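Local coordinates for Ycf48-like protein (Thermosynechococcus elongatus, PDB 5OJ5) that binds the C-terminal extension of the D1 precursor and probably assists early photosystem II assembly and replacement of photodamaged D1, at residues His97-Asn103 and Ile114-Ile120; Arg145-Leu150 and Met185-Arg190. All coordinates share one frame; numbering follows the deposited sequence.

Interaction 1. Residues His97-Asn103 and Ile114-Ile120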
ATOM      1  N   HIS A  97       3.873  11.534  22.341  1.00 20.25           N
ATOM      2  CA  HIS A  97       3.937  10.136  22.743  1.00 20.63           C
ATOM      3  C   HIS A  97       4.369   9.370  21.510  1.00 18.16           C
ATOM      4  O   HIS A  97       4.437   9.928  20.420  1.00 18.85           O
ATOM      5  CB  HIS A  97       2.594   9.640  23.305  1.00 22.15           C
ATOM      6  CG  HIS A  97       1.462   9.690  22.319  1.00 20.56           C
ATOM      7  ND1 HIS A  97       1.249   8.707  21.379  1.00 22.28           N
ATOM      8  CD2 HIS A  97       0.439  10.571  22.185  1.00 22.55           C
ATOM      9  CE1 HIS A  97       0.168   9.007  20.673  1.00 22.30           C
ATOM     10  NE2 HIS A  97      -0.334  10.139  21.135  1.00 22.73           N
ATOM     11  N   SER A  98       4.633   8.076  21.670  1.00 18.61           N
ATOM     12  CA  SER A  98       5.041   7.244  20.545  1.00 18.01           C
ATOM     13  C   SER A  98       4.021   6.186  20.180  1.00 17.99           C
ATOM     14  O   SER A  98       4.363   5.248  19.464  1.00 23.68           O
ATOM     15  CB  SER A  98       6.365   6.555  20.810  1.00 19.00           C
ATOM     16  OG  SER A  98       6.242   5.703  21.934  1.00 21.94           O
ATOM     17  N   ASP A  99       2.784   6.310  20.632  1.00 18.19           N
ATOM     18  CA  ASP A  99       1.777   5.314  20.288  1.00 20.18           C
ATOM     19  C   ASP A  99       1.177   5.488  18.888  1.00 20.62           C
ATOM     20  O   ASP A  99       0.431   4.617  18.399  1.00 22.34           O
ATOM     21  CB  ASP A  99       0.733   5.227  21.402  1.00 25.48           C
ATOM     22  CG  ASP A  99       1.321   4.711  22.676  1.00 31.22           C
ATOM     23  OD1 ASP A  99       2.083   3.724  22.613  1.00 33.20           O
ATOM     24  OD2 ASP A  99       1.061   5.299  23.738  1.00 36.07           O
ATOM     25  N   TYR A 100       1.580   6.496  18.142  1.00 17.08           N
ATOM     26  CA  TYR A 100       1.016   6.754  16.823  1.00 15.55           C
ATOM     27  C   TYR A 100       1.292   5.617  15.853  1.00 13.43           C
ATOM     28  O   TYR A 100       2.397   5.077  15.781  1.00 16.60           O
ATOM     29  CB  TYR A 100       1.621   8.026  16.253  1.00 16.04           C
ATOM     30  CG  TYR A 100       1.296   9.270  17.054  1.00 15.33           C
ATOM     31  CD1 TYR A 100       0.051   9.855  16.912  1.00 15.11           C
ATOM     32  CD2 TYR A 100       2.229   9.875  17.888  1.00 16.80           C
ATOM     33  CE1 TYR A 100      -0.283  11.043  17.602  1.00 15.58           C
ATOM     34  CE2 TYR A 100       1.907  11.053  18.567  1.00 17.19           C
ATOM     35  CZ  TYR A 100       0.645  11.634  18.417  1.00 16.45           C
ATOM     36  OH  TYR A 100       0.264  12.772  19.073  1.00 19.91           O
ATOM     37  N   ARG A 101       0.272   5.257  15.111  1.00 13.75           N
ATOM     38  CA  ARG A 101       0.406   4.348  13.982  1.00 13.00           C
ATOM     39  C   ARG A 101       0.582   5.228  12.762  1.00 11.86           C
ATOM     40  O   ARG A 101      -0.375   5.876  12.328  1.00 14.31           O
ATOM     41  CB  ARG A 101      -0.864   3.525  13.895  1.00 15.69           C
ATOM     42  CG  ARG A 101      -0.889   2.564  12.766  1.00 17.15           C
ATOM     43  CD  ARG A 101      -2.287   1.934  12.675  1.00 19.32           C
ATOM     44  NE  ARG A 101      -2.430   1.058  11.527  1.00 22.06           N
ATOM     45  CZ  ARG A 101      -2.083  -0.228  11.491  1.00 23.28           C
ATOM     46  NH1 ARG A 101      -1.599  -0.866  12.568  1.00 23.47           N
ATOM     47  NH2 ARG A 101      -2.264  -0.908  10.366  1.00 25.47           N
ATOM     48  N   PHE A 102       1.809   5.295  12.203  1.00 11.10           N
ATOM     49  CA  PHE A 102       2.038   6.066  10.990  1.00 11.24           C
ATOM     50  C   PHE A 102       1.618   5.203   9.815  1.00 11.38           C
ATOM     51  O   PHE A 102       2.286   4.221   9.487  1.00 12.79           O
ATOM     52  CB  PHE A 102       3.499   6.481  10.861  1.00 11.65           C
ATOM     53  CG  PHE A 102       3.990   7.506  11.856  1.00 10.85           C
ATOM     54  CD1 PHE A 102       3.181   8.405  12.510  1.00 14.36           C
ATOM     55  CD2 PHE A 102       5.359   7.607  12.070  1.00 13.79           C
ATOM     56  CE1 PHE A 102       3.727   9.351  13.379  1.00 15.31           C
ATOM     57  CE2 PHE A 102       5.889   8.569  12.883  1.00 14.67           C
ATOM     58  CZ  PHE A 102       5.055   9.420  13.564  1.00 14.00           C
ATOM     59  N   ASN A 103       0.472   5.545   9.227  1.00 11.92           N
ATOM     60  CA  ASN A 103      -0.225   4.749   8.240  1.00 13.07           C
ATOM     61  C   ASN A 103       0.293   4.993   6.824  1.00 10.17           C
ATOM     62  O   ASN A 103       0.112   4.135   5.959  1.00 11.59           O
ATOM     63  CB  ASN A 103      -1.764   5.145   8.275  1.00 15.49           C
ATOM     64  CG  ASN A 103      -2.498   4.630   9.406  1.00 17.28           C
ATOM     65  OD1 ASN A 103      -2.249   3.536   9.891  1.00 19.68           O
ATOM     66  ND2 ASN A 103      -3.479   5.400   9.812  1.00 16.55           N
ATOM     67  N   ILE A 114       3.543  12.703   6.303  1.00  8.80           N
ATOM     68  CA  ILE A 114       3.212  11.475   7.036  1.00  9.20           C
ATOM     69  C   ILE A 114       1.894  11.724   7.744  1.00  9.27           C
ATOM     70  O   ILE A 114       1.702  12.793   8.329  1.00  9.69           O
ATOM     71  CB  ILE A 114       4.292  11.142   8.086  1.00  9.41           C
ATOM     72  CG1 ILE A 114       5.634  10.848   7.400  1.00 10.21           C
ATOM     73  CG2 ILE A 114       3.854   9.949   8.945  1.00 11.67           C
ATOM     74  CD1 ILE A 114       6.812  10.846   8.379  1.00 12.13           C
ATOM     75  N   VAL A 115       1.000  10.729   7.729  1.00  8.86           N
ATOM     76  CA  VAL A 115      -0.189  10.811   8.565  1.00  9.36           C
ATOM     77  C   VAL A 115      -0.368   9.531   9.352  1.00  9.87           C
ATOM     78  O   VAL A 115       0.099   8.453   8.973  1.00 11.18           O
ATOM     79  CB  VAL A 115      -1.470  11.151   7.775  1.00 10.01           C
ATOM     80  CG1 VAL A 115      -1.351  12.505   7.124  1.00 11.52           C
ATOM     81  CG2 VAL A 115      -1.811  10.069   6.729  1.00 10.86           C
ATOM     82  N   GLY A 116      -1.112   9.650  10.445  1.00 10.40           N
ATOM     83  CA  GLY A 116      -1.352   8.508  11.284  1.00 13.26           C
ATOM     84  C   GLY A 116      -2.495   8.701  12.241  1.00 12.01           C
ATOM     85  O   GLY A 116      -3.210   9.714  12.224  1.00 12.10           O
ATOM     86  N   GLU A 117      -2.646   7.689  13.085  1.00 12.79           N
ATOM     87  CA  GLU A 117      -3.721   7.607  14.081  1.00 14.10           C
ATOM     88  C   GLU A 117      -3.125   7.270  15.444  1.00 15.12           C
ATOM     89  O   GLU A 117      -2.210   6.451  15.517  1.00 16.87           O
ATOM     90  CB  GLU A 117      -4.740   6.547  13.687  1.00 16.56           C
ATOM     91  CG  GLU A 117      -4.218   5.189  13.555  1.00 20.44           C
ATOM     92  CD  GLU A 117      -5.276   4.252  13.040  1.00 22.69           C
ATOM     93  OE1 GLU A 117      -5.880   3.548  13.876  1.00 26.49           O
ATOM     94  OE2 GLU A 117      -5.495   4.234  11.795  1.00 22.76           O
ATOM     95  N   PRO A 118      -3.603   7.889  16.543  1.00 15.68           N
ATOM     96  CA  PRO A 118      -4.587   8.963  16.564  1.00 16.40           C
ATOM     97  C   PRO A 118      -4.083  10.158  15.754  1.00 14.22           C
ATOM     98  O   PRO A 118      -2.879  10.237  15.438  1.00 14.90           O
ATOM     99  CB  PRO A 118      -4.719   9.278  18.068  1.00 18.76           C
ATOM    100  CG  PRO A 118      -3.446   8.887  18.626  1.00 21.47           C
ATOM    101  CD  PRO A 118      -3.027   7.647  17.874  1.00 18.33           C
ATOM    102  N   PRO A 119      -4.979  11.075  15.393  1.00 14.33           N
ATOM    103  CA  PRO A 119      -4.689  12.005  14.305  1.00 13.15           C
ATOM    104  C   PRO A 119      -3.368  12.714  14.463  1.00 12.60           C
ATOM    105  O   PRO A 119      -3.114  13.410  15.460  1.00 14.25           O
ATOM    106  CB  PRO A 119      -5.892  12.952  14.342  1.00 15.10           C
ATOM    107  CG  PRO A 119      -7.014  12.065  14.832  1.00 16.44           C
ATOM    108  CD  PRO A 119      -6.380  11.170  15.862  1.00 16.32           C
ATOM    109  N   ILE A 120      -2.530  12.583  13.435  1.00 11.47           N
ATOM    110  CA  ILE A 120      -1.257  13.284  13.368  1.00 11.35           C
ATOM    111  C   ILE A 120      -0.927  13.465  11.900  1.00 10.81           C
ATOM    112  O   ILE A 120      -1.188  12.596  11.059  1.00 10.50           O
ATOM    113  CB  ILE A 120      -0.134  12.522  14.120  1.00 12.07           C
ATOM    114  CG1 ILE A 120       1.174  13.325  14.132  1.00 13.28           C
ATOM    115  CG2 ILE A 120       0.049  11.102  13.587  1.00 13.03           C
ATOM    116  CD1 ILE A 120       2.154  12.866  15.189  1.00 15.59           C
TER
HETATM  117  O   HOH W   1      -2.759   4.150  17.092  1.00 31.53           O
HETATM  118  O   HOH W   2      -1.018  14.498  17.148  1.00 25.06           O
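With CG of Y100 beside its backbone N (chi1 -64°) and CG1 of I120 swung trans to its own N (chi1 -176°), the isoleucine CD1 comes to lie over the centre of the tyrosine ring, 3.7 Å from its centroid, in a CH-pi contact. The two segments belong to the first beta hairpin of one blade of the seven-bladed propeller, where strands 101-108 and 111-117 run antiparallel. The opposite face of the Y100 ring receives CE1 of H97, whose imidazole is steadied in turn by D99 N donating to ND1 in the ring plane. P118, preceded by a cis peptide, brings its O to the Y100 edge, 3.3 Å from CD1, and Y100 OH bonds to D96. Further along, R101 and E117 form the hydrogen-bonded pair: R101 N reaches E117 O at 2.8 Å, and E117 N returns a bond to R101 O. F102 pairs with G116 in the non-hydrogen-bonded position and carries I114 CG2 over one face of its ring. E117 and R101 lie side by side, their aliphatic parts touching. N103 ND2 donates to P144 O and also, at 3.1 Å, to the anti lone pair of E117 OE2, the carboxylate turned 87° from the amide.

Interaction 2. Residues Arg145-Leu150 and Met185-Arg190; sequences RLIKAL and MRNLNR
R145 NH1 donates to M185 O at 3.2 Å in a nearly straight bond (171°), the carbonyl oxygen lying in the guanidinium plane while the donor stands tilted from the plane of the carbonyl. A bend at chi2 (66°) in the arginine chain precedes the stretch that carries its head across to the loop entering strand 187-190. The two strands are the innermost of adjacent propeller blades; they run nearly parallel, 11° apart, with axes 8.8 Å from each other, so side chains bridge the gap. Next to the arginine, L146 CD1 meets L188 CD2 at 3.8 Å, the two leucines crossing at about a right angle, and Y196 touches both. A classic beta bulge sets R145 and L146 together opposite I158 of the next strand, and both side chains start out toward the neighbouring blade. At the other end K148 CG rests over one face of the R190 guanidinium, 3.7 Å from NE, and L150 CD2 approaches R190 NH2. R190 also makes a salt bridge to E156 through NH2 and a hydrogen bond from NE to Y196 OH. The E156 carboxylate probably offsets part of the like charge of K148 and R190, consistent with the close packing of the lysine methylenes on the guanidinium.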
ATOM      1  N   ARG A 145      -5.857   8.152   7.064  1.00 11.44           N
ATOM      2  CA  ARG A 145      -5.481   6.842   6.565  1.00 11.94           C
ATOM      3  C   ARG A 145      -4.430   6.917   5.467  1.00 10.37           C
ATOM      4  O   ARG A 145      -3.589   6.039   5.371  1.00 13.32           O
ATOM      5  CB  ARG A 145      -6.763   6.110   6.055  1.00 14.00           C
ATOM      6  CG  ARG A 145      -6.494   4.780   5.391  1.00 16.38           C
ATOM      7  CD  ARG A 145      -5.971   3.780   6.318  1.00 18.64           C
ATOM      8  NE  ARG A 145      -5.997   2.479   5.694  1.00 24.95           N
ATOM      9  CZ  ARG A 145      -7.076   1.680   5.643  1.00 29.91           C
ATOM     10  NH1 ARG A 145      -8.152   2.018   6.280  1.00 30.18           N
ATOM     11  NH2 ARG A 145      -7.049   0.511   5.043  1.00 34.84           N
ATOM     12  N   LEU A 146      -4.531   7.917   4.581  1.00  9.81           N
ATOM     13  CA  LEU A 146      -3.667   7.988   3.411  1.00  9.61           C
ATOM     14  C   LEU A 146      -3.384   9.449   3.146  1.00  9.02           C
ATOM     15  O   LEU A 146      -4.287  10.286   3.237  1.00  9.88           O
ATOM     16  CB  LEU A 146      -4.383   7.339   2.196  1.00 10.92           C
ATOM     17  CG  LEU A 146      -3.616   7.372   0.879  1.00 12.46           C
ATOM     18  CD1 LEU A 146      -4.060   6.191   0.049  1.00 16.09           C
ATOM     19  CD2 LEU A 146      -3.884   8.624   0.064  1.00 14.01           C
ATOM     20  N   ILE A 147      -2.143   9.754   2.769  1.00  8.86           N
ATOM     21  CA  ILE A 147      -1.799  11.068   2.230  1.00  9.25           C
ATOM     22  C   ILE A 147      -1.044  10.848   0.948  1.00  8.79           C
ATOM     23  O   ILE A 147      -0.262   9.894   0.818  1.00  9.02           O
ATOM     24  CB  ILE A 147      -0.994  11.895   3.257  1.00 10.17           C
ATOM     25  CG1 ILE A 147      -0.837  13.349   2.803  1.00 11.74           C
ATOM     26  CG2 ILE A 147       0.334  11.271   3.617  1.00 10.15           C
ATOM     27  CD1 ILE A 147      -1.062  14.356   3.706  1.00 19.76           C
ATOM     28  N   LYS A 148      -1.307  11.711  -0.030  1.00  9.17           N
ATOM     29  CA  LYS A 148      -0.619  11.681  -1.310  1.00  9.09           C
ATOM     30  C   LYS A 148      -0.049  13.063  -1.584  1.00  8.75           C
ATOM     31  O   LYS A 148      -0.806  14.042  -1.695  1.00  9.75           O
ATOM     32  CB  LYS A 148      -1.566  11.233  -2.426  1.00 10.76           C
ATOM     33  CG  LYS A 148      -0.892  11.286  -3.780  1.00 13.27           C
ATOM     34  CD  LYS A 148       0.178  10.204  -3.933  1.00 15.17           C
ATOM     35  CE  LYS A 148       0.797  10.123  -5.269  1.00 19.54           C
ATOM     36  NZ  LYS A 148       1.872   9.054  -5.273  1.00 24.09           N
ATOM     37  N   ALA A 149       1.271  13.129  -1.720  1.00  9.12           N
ATOM     38  CA  ALA A 149       1.949  14.376  -2.056  1.00  9.02           C
ATOM     39  C   ALA A 149       1.758  14.659  -3.534  1.00  9.33           C
ATOM     40  O   ALA A 149       2.030  13.793  -4.373  1.00 10.45           O
ATOM     41  CB  ALA A 149       3.443  14.229  -1.803  1.00  9.69           C
ATOM     42  N   LEU A 150       1.310  15.872  -3.867  1.00 10.03           N
ATOM     43  CA  LEU A 150       1.156  16.282  -5.261  1.00 10.37           C
ATOM     44  C   LEU A 150       2.246  17.245  -5.691  1.00 11.00           C
ATOM     45  O   LEU A 150       2.310  17.611  -6.861  1.00 12.86           O
ATOM     46  CB  LEU A 150      -0.232  16.906  -5.457  1.00 11.38           C
ATOM     47  CG  LEU A 150      -1.395  15.954  -5.169  1.00 13.06           C
ATOM     48  CD1 LEU A 150      -2.712  16.697  -5.169  1.00 15.48           C
ATOM     49  CD2 LEU A 150      -1.425  14.755  -6.080  1.00 16.53           C
ATOM     50  N   MET A 185     -12.808   1.570   6.157  1.00 11.19           N
ATOM     51  CA  MET A 185     -12.418   0.819   4.968  1.00 10.95           C
ATOM     52  C   MET A 185     -11.462  -0.300   5.335  1.00 10.62           C
ATOM     53  O   MET A 185     -10.520  -0.112   6.093  1.00 12.13           O
ATOM     54  CB  MET A 185     -11.691   1.807   4.031  1.00 13.09           C
ATOM     55  CG  MET A 185     -12.528   2.999   3.580  1.00 14.02           C
ATOM     56  SD  MET A 185     -11.693   4.218   2.608  1.00 14.66           S
ATOM     57  CE  MET A 185     -10.421   4.727   3.713  1.00 17.08           C
ATOM     58  N   ARG A 186     -11.671  -1.472   4.751  1.00 10.33           N
ATOM     59  CA  ARG A 186     -10.775  -2.602   4.911  1.00 10.89           C
ATOM     60  C   ARG A 186      -9.462  -2.406   4.143  1.00  9.90           C
ATOM     61  O   ARG A 186      -8.407  -2.897   4.556  1.00 11.98           O
ATOM     62  CB  ARG A 186     -11.495  -3.872   4.402  1.00 12.37           C
ATOM     63  CG  ARG A 186     -10.766  -5.151   4.661  1.00 15.24           C
ATOM     64  CD  ARG A 186     -11.577  -6.299   4.155  1.00 14.97           C
ATOM     65  NE  ARG A 186     -11.123  -7.568   4.680  1.00 18.84           N
ATOM     66  CZ  ARG A 186     -11.634  -8.235   5.720  1.00 24.33           C
ATOM     67  NH1 ARG A 186     -12.668  -7.803   6.457  1.00 27.33           N
ATOM     68  NH2 ARG A 186     -11.071  -9.394   6.046  1.00 26.85           N
ATOM     69  N   ASN A 187      -9.505  -1.703   3.022  1.00  9.47           N
ATOM     70  CA  ASN A 187      -8.342  -1.456   2.184  1.00  9.25           C
ATOM     71  C   ASN A 187      -8.706  -0.294   1.282  1.00  9.24           C
ATOM     72  O   ASN A 187      -9.890  -0.042   1.028  1.00  9.22           O
ATOM     73  CB  ASN A 187      -7.915  -2.705   1.382  1.00  9.57           C
ATOM     74  CG  ASN A 187      -6.823  -3.494   2.063  1.00 10.97           C
ATOM     75  OD1 ASN A 187      -5.826  -2.923   2.501  1.00 13.12           O
ATOM     76  ND2 ASN A 187      -6.965  -4.812   2.116  1.00 11.47           N
ATOM     77  N   LEU A 188      -7.673   0.397   0.794  1.00  9.35           N
ATOM     78  CA  LEU A 188      -7.807   1.593  -0.017  1.00  9.23           C
ATOM     79  C   LEU A 188      -6.634   1.640  -0.974  1.00  9.99           C
ATOM     80  O   LEU A 188      -5.493   1.494  -0.539  1.00 11.97           O
ATOM     81  CB  LEU A 188      -7.775   2.823   0.908  1.00 11.26           C
ATOM     82  CG  LEU A 188      -7.781   4.189   0.249  1.00 10.62           C
ATOM     83  CD1 LEU A 188      -9.058   4.456  -0.523  1.00 11.07           C
ATOM     84  CD2 LEU A 188      -7.553   5.282   1.293  1.00 12.55           C
ATOM     85  N   ASN A 189      -6.893   1.882  -2.254  1.00  9.75           N
ATOM     86  CA  ASN A 189      -5.810   2.031  -3.236  1.00 10.03           C
ATOM     87  C   ASN A 189      -6.150   3.158  -4.188  1.00 10.49           C
ATOM     88  O   ASN A 189      -7.323   3.490  -4.408  1.00 10.18           O
ATOM     89  CB  ASN A 189      -5.532   0.721  -3.985  1.00 11.51           C
ATOM     90  CG  ASN A 189      -4.544  -0.141  -3.247  1.00 13.17           C
ATOM     91  OD1 ASN A 189      -3.447   0.329  -2.929  1.00 15.51           O
ATOM     92  ND2 ASN A 189      -4.913  -1.363  -2.922  1.00 16.18           N
ATOM     93  N   ARG A 190      -5.113   3.729  -4.787  1.00 12.88           N
ATOM     94  CA  ARG A 190      -5.184   4.901  -5.646  1.00 12.74           C
ATOM     95  C   ARG A 190      -4.699   4.577  -7.057  1.00 13.11           C
ATOM     96  O   ARG A 190      -3.762   3.784  -7.228  1.00 16.26           O
ATOM     97  CB  ARG A 190      -4.292   6.006  -5.042  1.00 14.74           C
ATOM     98  CG  ARG A 190      -4.465   7.345  -5.723  1.00 15.01           C
ATOM     99  CD  ARG A 190      -3.521   8.364  -5.095  1.00 18.05           C
ATOM    100  NE  ARG A 190      -3.836   9.742  -5.450  1.00 19.68           N
ATOM    101  CZ  ARG A 190      -3.347  10.380  -6.515  1.00 20.45           C
ATOM    102  NH1 ARG A 190      -2.530   9.762  -7.366  1.00 21.69           N
ATOM    103  NH2 ARG A 190      -3.718  11.637  -6.734  1.00 23.03           N
TER

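In the fold
Interaction 1 lies within one propeller blade, whereas interaction 2 spans the next two, so the contacts follow one another round the ring. Their centres are about 15 Å apart, yet they touch through strand 144-151: V115 CG1 packs on I147 CD1 at 3.9 Å, and N103 CB lies 3.5 Å from R145 O. Beyond the bulge, from L146 on, side chains alternate along this strand, with I147 turned back to the first hairpin and L146 and K148 forward to strand 187-190. The centre of interaction 2 is about 8 Å from the centre of the chain, against about 17 Å for interaction 1, consistent with the interblade contact lying nearer the central pore.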